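Local coordinates for protein trans-4-hydroxy-L-proline dehydratase (Clostridioides difficile 70-100-2010, PDB 6VXC) that catalyses the dehydration of trans-4-hydroxy-L-proline to (S)-1-pyrroline-5-carboxylate by glycyl radical chemistry in the anaerobic breakdown of hydroxyproline, at residues P104-H109 with R146-K151; E174-G179 with E293-D298; K491-E496 with H518-I523. All coordinates share one frame; numbering follows the deposited sequence.

Contact 1 (P104-H109 with R146-K151); sequences PEICCH and RQTRDK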
loop_
_atom_site.group_PDB
_atom_site.type_symbol
_atom_site.label_atom_id
_atom_site.label_comp_id
_atom_site.label_asym_id
_atom_site.label_seq_id
_atom_site.Cartn_x
_atom_site.Cartn_y
_atom_site.Cartn_z
ATOM N N PRO A 104 0.329 16.407 12.779
ATOM C CA PRO A 104 -0.823 16.763 13.630
ATOM C C PRO A 104 -1.963 17.452 12.888
ATOM O O PRO A 104 -3.070 17.522 13.434
ATOM C CB PRO A 104 -0.205 17.694 14.677
ATOM C CG PRO A 104 0.978 18.300 13.987
ATOM C CD PRO A 104 1.521 17.210 13.095
ATOM N N GLU A 105 -1.748 17.932 11.658
ATOM C CA GLU A 105 -2.868 18.427 10.868
ATOM C C GLU A 105 -3.826 17.312 10.476
ATOM O O GLU A 105 -4.970 17.593 10.098
ATOM C CB GLU A 105 -2.378 19.146 9.612
ATOM C CG GLU A 105 -1.620 18.248 8.628
ATOM C CD GLU A 105 -0.129 18.308 8.834
ATOM O OE1 GLU A 105 0.555 18.908 7.975
ATOM O OE2 GLU A 105 0.353 17.816 9.875
ATOM N N ILE A 106 -3.359 16.067 10.511
ATOM C CA ILE A 106 -4.164 14.902 10.176
ATOM C C ILE A 106 -4.589 14.202 11.457
ATOM O O ILE A 106 -5.778 14.007 11.701
ATOM C CB ILE A 106 -3.388 13.934 9.265
ATOM C CG1 ILE A 106 -2.995 14.624 7.957
ATOM C CG2 ILE A 106 -4.221 12.672 8.994
ATOM C CD1 ILE A 106 -1.989 13.819 7.144
ATOM N N CYS A 107 -3.616 13.810 12.273
ATOM C CA CYS A 107 -3.866 13.150 13.554
ATOM C C CYS A 107 -2.924 13.752 14.583
ATOM O O CYS A 107 -1.707 13.548 14.524
ATOM C CB CYS A 107 -3.679 11.631 13.473
ATOM S SG CYS A 107 -3.994 10.801 15.052
ATOM N N CYS A 108 -3.495 14.495 15.515
ATOM C CA CYS A 108 -2.750 15.073 16.617
ATOM C C CYS A 108 -2.824 14.085 17.768
ATOM O O CYS A 108 -3.871 13.951 18.403
ATOM C CB CYS A 108 -3.337 16.426 16.997
ATOM S SG CYS A 108 -2.520 17.176 18.385
ATOM N N HIS A 109 -1.733 13.377 18.025
ATOM C CA HIS A 109 -1.779 12.292 18.997
ATOM C C HIS A 109 -2.086 12.809 20.396
ATOM O O HIS A 109 -1.768 13.947 20.742
ATOM C CB HIS A 109 -0.453 11.534 19.019
ATOM C CG HIS A 109 -0.170 10.797 17.752
ATOM N ND1 HIS A 109 0.818 11.178 16.874
ATOM C CD2 HIS A 109 -0.769 9.715 17.202
ATOM C CE1 HIS A 109 0.821 10.358 15.840
ATOM N NE2 HIS A 109 -0.134 9.463 16.013
ATOM N N ARG A 146 -7.776 21.276 15.414
ATOM C CA ARG A 146 -7.633 21.454 13.977
ATOM C C ARG A 146 -7.482 20.147 13.200
ATOM O O ARG A 146 -7.787 20.122 12.007
ATOM C CB ARG A 146 -6.431 22.361 13.680
ATOM C CG ARG A 146 -6.648 23.819 14.072
ATOM C CD ARG A 146 -5.410 24.665 13.794
ATOM N NE ARG A 146 -5.704 26.097 13.842
ATOM C CZ ARG A 146 -5.726 26.847 14.941
ATOM N NH1 ARG A 146 -5.448 26.318 16.119
ATOM N NH2 ARG A 146 -6.025 28.145 14.848
ATOM N N GLN A 147 -7.051 19.071 13.843
ATOM C CA GLN A 147 -6.754 17.823 13.142
ATOM C C GLN A 147 -7.942 17.317 12.329
ATOM O O GLN A 147 -9.087 17.355 12.778
ATOM C CB GLN A 147 -6.344 16.764 14.158
ATOM C CG GLN A 147 -7.394 16.525 15.230
ATOM C CD GLN A 147 -6.931 15.514 16.265
ATOM O OE1 GLN A 147 -6.339 14.488 15.921
ATOM N NE2 GLN A 147 -7.168 15.816 17.547
ATOM N N THR A 148 -7.662 16.798 11.129
ATOM C CA THR A 148 -8.752 16.294 10.298
ATOM C C THR A 148 -9.434 15.078 10.911
ATOM O O THR A 148 -10.594 14.818 10.593
ATOM C CB THR A 148 -8.269 15.924 8.886
ATOM O OG1 THR A 148 -7.174 15.010 8.974
ATOM C CG2 THR A 148 -7.855 17.165 8.094
ATOM N N ARG A 149 -8.755 14.328 11.777
ATOM C CA ARG A 149 -9.394 13.138 12.319
ATOM C C ARG A 149 -10.657 13.507 13.095
ATOM O O ARG A 149 -11.663 12.789 13.041
ATOM C CB ARG A 149 -8.431 12.344 13.206
ATOM C CG ARG A 149 -9.047 10.996 13.628
ATOM C CD ARG A 149 -8.162 10.102 14.484
ATOM N NE ARG A 149 -8.754 8.769 14.580
ATOM C CZ ARG A 149 -9.741 8.424 15.400
ATOM N NH1 ARG A 149 -10.256 9.318 16.236
ATOM N NH2 ARG A 149 -10.219 7.186 15.373
ATOM N N ASP A 150 -10.626 14.625 13.825
ATOM C CA ASP A 150 -11.817 15.032 14.568
ATOM C C ASP A 150 -12.895 15.574 13.638
ATOM O O ASP A 150 -14.083 15.327 13.855
ATOM C CB ASP A 150 -11.443 16.043 15.655
ATOM C CG ASP A 150 -10.771 15.374 16.858
ATOM O OD1 ASP A 150 -10.809 14.121 16.943
ATOM O OD2 ASP A 150 -10.209 16.091 17.716
ATOM N N LYS A 151 -12.505 16.295 12.587
ATOM C CA LYS A 151 -13.467 16.690 11.562
ATOM C C LYS A 151 -14.197 15.478 10.985
ATOM O O LYS A 151 -15.407 15.526 10.749
ATOM C CB LYS A 151 -12.743 17.458 10.462
ATOM C CG LYS A 151 -12.116 18.747 10.964
ATOM C CD LYS A 151 -11.233 19.441 9.955
ATOM C CE LYS A 151 -10.660 20.707 10.601
ATOM N NZ LYS A 151 -9.603 21.270 9.748
HETATM O O HOH W 1 -5.810 20.333 9.796
HETATM O O HOH W 2 -6.223 12.249 17.537
HETATM O O HOH W 3 -6.607 14.321 19.897
#

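Contact 2 (E174-G179 with E293-D298); sequences EQRAPG and ELNIWD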
loop_
_atom_site.group_PDB
_atom_site.type_symbol
_atom_site.label_atom_id
_atom_site.label_comp_id
_atom_site.label_asym_id
_atom_site.label_seq_id
_atom_site.Cartn_x
_atom_site.Cartn_y
_atom_site.Cartn_z
ATOM N N GLU A 174 -8.429 8.190 8.500
ATOM C CA GLU A 174 -8.520 8.665 9.877
ATOM C C GLU A 174 -7.180 9.156 10.414
ATOM O O GLU A 174 -7.156 10.038 11.275
ATOM C CB GLU A 174 -9.095 7.583 10.798
ATOM C CG GLU A 174 -8.264 6.309 10.967
ATOM C CD GLU A 174 -8.658 5.541 12.227
ATOM O OE1 GLU A 174 -9.284 4.456 12.102
ATOM O OE2 GLU A 174 -8.360 6.047 13.341
ATOM N N GLN A 175 -6.067 8.565 9.980
ATOM C CA GLN A 175 -4.750 8.948 10.476
ATOM C C GLN A 175 -3.747 9.249 9.373
ATOM O O GLN A 175 -2.578 9.509 9.679
ATOM C CB GLN A 175 -4.184 7.849 11.370
ATOM C CG GLN A 175 -4.938 7.660 12.680
ATOM C CD GLN A 175 -4.468 6.443 13.413
ATOM O OE1 GLN A 175 -3.261 6.191 13.496
ATOM N NE2 GLN A 175 -5.408 5.665 13.950
ATOM N N ARG A 176 -4.154 9.171 8.113
ATOM C CA ARG A 176 -3.263 9.381 6.986
ATOM C C ARG A 176 -4.040 10.059 5.878
ATOM O O ARG A 176 -5.272 10.000 5.837
ATOM C CB ARG A 176 -2.647 8.065 6.459
ATOM C CG ARG A 176 -1.948 7.244 7.518
ATOM C CD ARG A 176 -1.164 6.097 6.923
ATOM N NE ARG A 176 0.115 6.549 6.402
ATOM C CZ ARG A 176 1.048 5.744 5.907
ATOM N NH1 ARG A 176 0.837 4.429 5.864
ATOM N NH2 ARG A 176 2.186 6.256 5.473
ATOM N N ALA A 177 -3.295 10.679 4.967
ATOM C CA ALA A 177 -3.853 11.302 3.785
ATOM C C ALA A 177 -4.050 10.274 2.673
ATOM O O ALA A 177 -3.393 9.226 2.656
ATOM C CB ALA A 177 -2.941 12.425 3.303
ATOM N N PRO A 178 -4.948 10.566 1.724
ATOM C CA PRO A 178 -5.269 9.573 0.683
ATOM C C PRO A 178 -4.052 8.950 0.025
ATOM O O PRO A 178 -3.964 7.716 -0.058
ATOM C CB PRO A 178 -6.116 10.390 -0.305
ATOM C CG PRO A 178 -6.799 11.410 0.557
ATOM C CD PRO A 178 -5.785 11.775 1.613
ATOM N N GLY A 179 -3.134 9.772 -0.478
ATOM C CA GLY A 179 -1.895 9.250 -1.022
ATOM C C GLY A 179 -2.153 8.150 -2.021
ATOM O O GLY A 179 -2.940 8.301 -2.958
ATOM N N GLU A 293 5.055 16.661 2.785
ATOM C CA GLU A 293 3.864 17.478 2.567
ATOM C C GLU A 293 2.668 16.921 3.344
ATOM O O GLU A 293 1.973 17.660 4.048
ATOM C CB GLU A 293 3.562 17.550 1.062
ATOM C CG GLU A 293 2.231 18.193 0.702
ATOM C CD GLU A 293 2.029 18.441 -0.815
ATOM O OE1 GLU A 293 2.100 17.481 -1.622
ATOM O OE2 GLU A 293 1.773 19.616 -1.193
ATOM N N LEU A 294 2.429 15.614 3.238
ATOM C CA LEU A 294 1.353 14.932 3.944
ATOM C C LEU A 294 1.799 13.510 4.250
ATOM O O LEU A 294 2.662 12.962 3.568
ATOM C CB LEU A 294 0.067 14.899 3.114
ATOM C CG LEU A 294 -0.683 16.221 2.943
ATOM C CD1 LEU A 294 -1.661 16.110 1.784
ATOM C CD2 LEU A 294 -1.373 16.642 4.243
ATOM N N ASN A 295 1.165 12.898 5.254
ATOM C CA ASN A 295 1.420 11.493 5.606
ATOM C C ASN A 295 0.594 10.591 4.689
ATOM O O ASN A 295 -0.431 10.026 5.080
ATOM C CB ASN A 295 1.084 11.223 7.066
ATOM C CG ASN A 295 1.325 9.770 7.450
ATOM O OD1 ASN A 295 1.947 9.019 6.697
ATOM N ND2 ASN A 295 0.879 9.381 8.645
ATOM N N ILE A 296 1.068 10.424 3.446
ATOM C CA ILE A 296 0.285 9.746 2.411
ATOM C C ILE A 296 0.449 8.231 2.509
ATOM O O ILE A 296 1.524 7.727 2.825
ATOM C CB ILE A 296 0.669 10.264 1.008
ATOM C CG1 ILE A 296 2.197 10.275 0.839
ATOM C CG2 ILE A 296 0.055 11.629 0.761
ATOM C CD1 ILE A 296 2.667 10.731 -0.515
ATOM N N TRP A 297 -0.647 7.509 2.274
ATOM C CA TRP A 297 -0.609 6.053 2.203
ATOM C C TRP A 297 0.405 5.585 1.166
ATOM O O TRP A 297 0.472 6.124 0.063
ATOM C CB TRP A 297 -1.997 5.499 1.861
ATOM C CG TRP A 297 -2.893 5.343 3.059
ATOM C CD1 TRP A 297 -3.943 6.142 3.419
ATOM C CD2 TRP A 297 -2.804 4.320 4.057
ATOM N NE1 TRP A 297 -4.514 5.671 4.584
ATOM C CE2 TRP A 297 -3.830 4.556 4.994
ATOM C CE3 TRP A 297 -1.951 3.225 4.249
ATOM C CZ2 TRP A 297 -4.026 3.738 6.101
ATOM C CZ3 TRP A 297 -2.152 2.409 5.352
ATOM C CH2 TRP A 297 -3.180 2.676 6.264
ATOM N N ASP A 298 1.187 4.567 1.526
ATOM C CA ASP A 298 2.136 3.922 0.608
ATOM C C ASP A 298 3.244 4.865 0.149
ATOM O O ASP A 298 3.776 4.717 -0.957
ATOM C CB ASP A 298 1.417 3.335 -0.605
ATOM C CG ASP A 298 0.430 2.232 -0.225
ATOM O OD1 ASP A 298 0.421 1.811 0.949
ATOM O OD2 ASP A 298 -0.320 1.790 -1.103
HETATM O O HOH W 4 -0.496 11.483 9.894
HETATM O O HOH W 5 1.369 2.468 3.541
#

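Contact 3 (K491-E496 with H518-I523); sequences KQIGIE and HYMIDI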
loop_
_atom_site.group_PDB
_atom_site.type_symbol
_atom_site.label_atom_id
_atom_site.label_comp_id
_atom_site.label_asym_id
_atom_site.label_seq_id
_atom_site.Cartn_x
_atom_site.Cartn_y
_atom_site.Cartn_z
ATOM N N LYS A 491 -24.689 -5.597 19.575
ATOM C CA LYS A 491 -25.454 -4.448 19.121
ATOM C C LYS A 491 -26.101 -4.765 17.784
ATOM O O LYS A 491 -25.644 -5.642 17.040
ATOM C CB LYS A 491 -24.587 -3.195 18.970
ATOM C CG LYS A 491 -23.889 -2.783 20.239
ATOM C CD LYS A 491 -23.597 -1.284 20.273
ATOM C CE LYS A 491 -22.886 -0.782 19.047
ATOM N NZ LYS A 491 -22.387 0.630 19.230
ATOM N N GLN A 492 -27.169 -4.026 17.485
ATOM C CA GLN A 492 -27.804 -4.066 16.171
ATOM C C GLN A 492 -26.970 -3.217 15.217
ATOM O O GLN A 492 -27.064 -1.990 15.217
ATOM C CB GLN A 492 -29.238 -3.552 16.254
ATOM C CG GLN A 492 -30.029 -3.711 14.961
ATOM C CD GLN A 492 -30.358 -5.165 14.639
ATOM O OE1 GLN A 492 -30.173 -6.054 15.462
ATOM N NE2 GLN A 492 -30.826 -5.409 13.430
ATOM N N ILE A 493 -26.184 -3.869 14.366
ATOM C CA ILE A 493 -25.267 -3.184 13.462
ATOM C C ILE A 493 -25.831 -3.106 12.050
ATOM O O ILE A 493 -25.696 -2.082 11.384
ATOM C CB ILE A 493 -23.881 -3.878 13.482
ATOM C CG1 ILE A 493 -23.252 -3.779 14.884
ATOM C CG2 ILE A 493 -22.955 -3.353 12.373
ATOM C CD1 ILE A 493 -23.047 -2.355 15.352
ATOM N N GLY A 494 -26.495 -4.160 11.600
ATOM C CA GLY A 494 -27.095 -4.220 10.285
ATOM C C GLY A 494 -28.593 -3.981 10.304
ATOM O O GLY A 494 -29.138 -3.364 11.223
ATOM N N ILE A 495 -29.264 -4.466 9.261
ATOM C CA ILE A 495 -30.707 -4.309 9.099
ATOM C C ILE A 495 -31.394 -5.654 9.340
ATOM O O ILE A 495 -30.753 -6.698 9.388
ATOM C CB ILE A 495 -31.078 -3.749 7.713
ATOM C CG1 ILE A 495 -30.411 -4.566 6.602
ATOM C CG2 ILE A 495 -30.657 -2.292 7.609
ATOM C CD1 ILE A 495 -30.906 -4.258 5.203
ATOM N N GLU A 496 -32.722 -5.618 9.480
ATOM C CA GLU A 496 -33.516 -6.832 9.725
ATOM C C GLU A 496 -33.872 -7.490 8.401
ATOM O O GLU A 496 -34.865 -7.150 7.771
ATOM C CB GLU A 496 -34.777 -6.513 10.518
ATOM C CG GLU A 496 -34.536 -6.197 11.980
ATOM C CD GLU A 496 -35.826 -5.878 12.747
ATOM O OE1 GLU A 496 -36.929 -6.231 12.264
ATOM O OE2 GLU A 496 -35.721 -5.271 13.837
ATOM N N HIS A 518 -25.585 -4.434 0.694
ATOM C CA HIS A 518 -26.019 -3.143 0.167
ATOM C C HIS A 518 -26.061 -2.100 1.271
ATOM O O HIS A 518 -25.567 -0.986 1.107
ATOM C CB HIS A 518 -27.394 -3.288 -0.498
ATOM C CG HIS A 518 -27.993 -1.990 -0.962
ATOM N ND1 HIS A 518 -27.487 -1.266 -2.023
ATOM C CD2 HIS A 518 -29.072 -1.300 -0.521
ATOM C CE1 HIS A 518 -28.227 -0.187 -2.213
ATOM N NE2 HIS A 518 -29.195 -0.184 -1.317
ATOM N N TYR A 519 -26.629 -2.460 2.421
ATOM C CA TYR A 519 -26.714 -1.517 3.531
ATOM C C TYR A 519 -25.328 -1.114 4.019
ATOM O O TYR A 519 -25.047 0.070 4.231
ATOM C CB TYR A 519 -27.515 -2.143 4.664
ATOM C CG TYR A 519 -27.623 -1.290 5.911
ATOM C CD1 TYR A 519 -28.375 -0.121 5.913
ATOM C CD2 TYR A 519 -27.008 -1.678 7.089
ATOM C CE1 TYR A 519 -28.497 0.646 7.053
ATOM C CE2 TYR A 519 -27.118 -0.923 8.238
ATOM C CZ TYR A 519 -27.864 0.242 8.215
ATOM O OH TYR A 519 -27.984 1.005 9.350
ATOM N N MET A 520 -24.441 -2.096 4.200
ATOM C CA MET A 520 -23.124 -1.784 4.747
ATOM C C MET A 520 -22.302 -0.952 3.761
ATOM O O MET A 520 -21.559 -0.047 4.169
ATOM C CB MET A 520 -22.411 -3.090 5.128
ATOM C CG MET A 520 -21.242 -2.933 6.103
ATOM S SD MET A 520 -21.651 -2.028 7.622
ATOM C CE MET A 520 -23.052 -2.981 8.168
ATOM N N ILE A 521 -22.421 -1.245 2.465
ATOM C CA ILE A 521 -21.744 -0.430 1.462
ATOM C C ILE A 521 -22.332 0.986 1.441
ATOM O O ILE A 521 -21.595 1.978 1.368
ATOM C CB ILE A 521 -21.807 -1.105 0.076
ATOM C CG1 ILE A 521 -21.088 -2.473 0.085
ATOM C CG2 ILE A 521 -21.199 -0.194 -0.994
ATOM C CD1 ILE A 521 -19.663 -2.418 0.579
ATOM N N ASP A 522 -23.659 1.107 1.516
ATOM C CA ASP A 522 -24.263 2.438 1.591
ATOM C C ASP A 522 -23.698 3.232 2.769
ATOM O O ASP A 522 -23.369 4.414 2.629
ATOM C CB ASP A 522 -25.785 2.331 1.710
ATOM C CG ASP A 522 -26.489 2.233 0.363
ATOM O OD1 ASP A 522 -25.833 2.346 -0.690
ATOM O OD2 ASP A 522 -27.727 2.049 0.364
ATOM N N ILE A 523 -23.577 2.596 3.940
ATOM C CA ILE A 523 -23.029 3.278 5.115
ATOM C C ILE A 523 -21.605 3.748 4.845
ATOM O O ILE A 523 -21.235 4.883 5.168
ATOM C CB ILE A 523 -23.076 2.359 6.347
ATOM C CG1 ILE A 523 -24.505 2.168 6.828
ATOM C CG2 ILE A 523 -22.185 2.905 7.474
ATOM C CD1 ILE A 523 -24.576 1.205 8.001
#

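Contact 1 (P104-H109 with R146-K151)
The side-chain amide of Gln147 reaches the backbone of Cys108, whose N is 2.9 Å from Gln147 OE1 in a hydrogen bond. The donor stands 59° out of the amide plane, so it meets the oxygen from above and not along a lone pair. A chi1 of 57° sets CG of Gln147 between its backbone N and carbonyl carbon, and the extended chain beyond carries the amide across. CB of Gln147 itself lies against the loop, 3.4 Å from Pro104 O. One water donates to both Gln147 OE1 and Cys108 O, and a second donates to Cys108 O while accepting from Gln147 NE2. NE2 also bonds Lys144 O, so both ends of the amide are held. Gln147 is the N-cap residue of helix 148-155, and the loop between strand 99-101 and helix 111-119 supplies acceptors for the first N-H groups of that helix: Thr148 N lies 3.0 Å from Glu105 O, and Arg149 N lies 3.0 Å from Ile106 O. The side chains of Ile106 and Thr148 run side by side in the same direction, Ile106 CG2 being 3.8 Å from Thr148 OG1. Arg149 touches the loop near its root, CB 3.5 Å from Ile106 O, before its extended chain leads the guanidinium off to a salt bridge with Glu174. Glu105 points away from the helix segment, and its OE1 forms salt bridges with Arg47 and Arg68.

Contact 2 (E174-G179 with E293-D298)
A single beta bridge between Ala177 and Ile296 joins two buried loops at the edge of the active site, where Asp298 approaches Glu456, the proton acceptor inferred by similarity. The bridge consists of Ala177 N to Asn295 O at 2.9 Å and the longer Trp297 N to Ala177 O at 3.3 Å; Asn295 sits at the centre of an inverse gamma turn. Beside it, Arg176 grips one oxygen side-on: its NE lies 3.1 Å and its NH2 3.0 Å from Asn295 OD1, both arriving from the same face of the amide. A bend at chi3 (80°) folds the arginine over Trp297. CD stands 3.6 Å from the centroid of the six-membered ring of Trp297, a CH-pi contact over the face, while CZ is off-centre in a cation-pi contact with the guanidinium 47° from the ring plane. The ring of Phe172 stacks with the indole, and its backbone O accepts a hydrogen bond from Trp297 NE1. Ala177 CB packs 3.9 Å from Leu294 CB, and Gly179 CA comes 3.4 Å from Ile296 CB. Asn295 ND2 donates to a water that in turn donates to Gln175 O. The buried arginine charge is balanced by Asp359, in a salt bridge with NH2, and eased by the indole face and the Asn295 oxygen, whose two donors would be expected to polarise the amide and strengthen ND2 as a donor.

Contact 3 (K491-E496 with H518-I523)
Ile495 lays its CG2 methyl over the middle of the Tyr519 ring, 3.5 Å from the ring centroid and only 6° off the normal, a close CH-pi contact. With chi1 at 51°, CG1 of Ile495 takes the position between the backbone N and carbonyl carbon, which leaves CG2 to face the ring and puts CD1 4.0 Å from Tyr519 CB. The opposite face of the ring is lined toward its rim by CG1 of Ile523, one turn further along the same helix, so the tyrosine lies between two isoleucines. At the ring edge, in its plane, Ile493 O approaches CE2 of Tyr519 at 3.6 Å. Packing is looser on the buried flank, where Ile493 CG2 and Met520 CE stay 4.2 Å apart and share Leu479 and Met168 as neighbours. The other flank opens to solvent: Ile495 and Tyr519 are themselves partly exposed, and the chain on either side of the contact carries the exposed Gln492 and Glu496. Gln516 NE2, from the same helix as Tyr519, hydrogen-bonds Ile495 O. The contact is apolar packing between the long helix 506-538 and the chain leaving the small antiparallel beta-hairpin of strands 485-486 and 491-492.

Contacts 1 and 2 adjoin, their centres 12 Å apart. Arg149 NH2 of contact 1 forms a salt bridge with Glu174 OE2 of contact 2 at 3.0 Å, and Ile106 CG2 packs 3.5 Å from Gln175 C. Contact 2 leads to the catalytic centre: the side chain of Asp298 is about 4 Å from that of Glu456 and about 6 Å from that of Cys454, the likely radical cysteine, and its OD1 hydrogen-bonds a glycerol, probably from the crystallisation liquor. Contact 3 is remote, its centre 28 Å from each of the others and its nearest atoms about 13 Å from contact 1. Helix 506-538 runs between contacts 3 and 1: it carries residues 518-523, and its last residue, His538, touches Thr148.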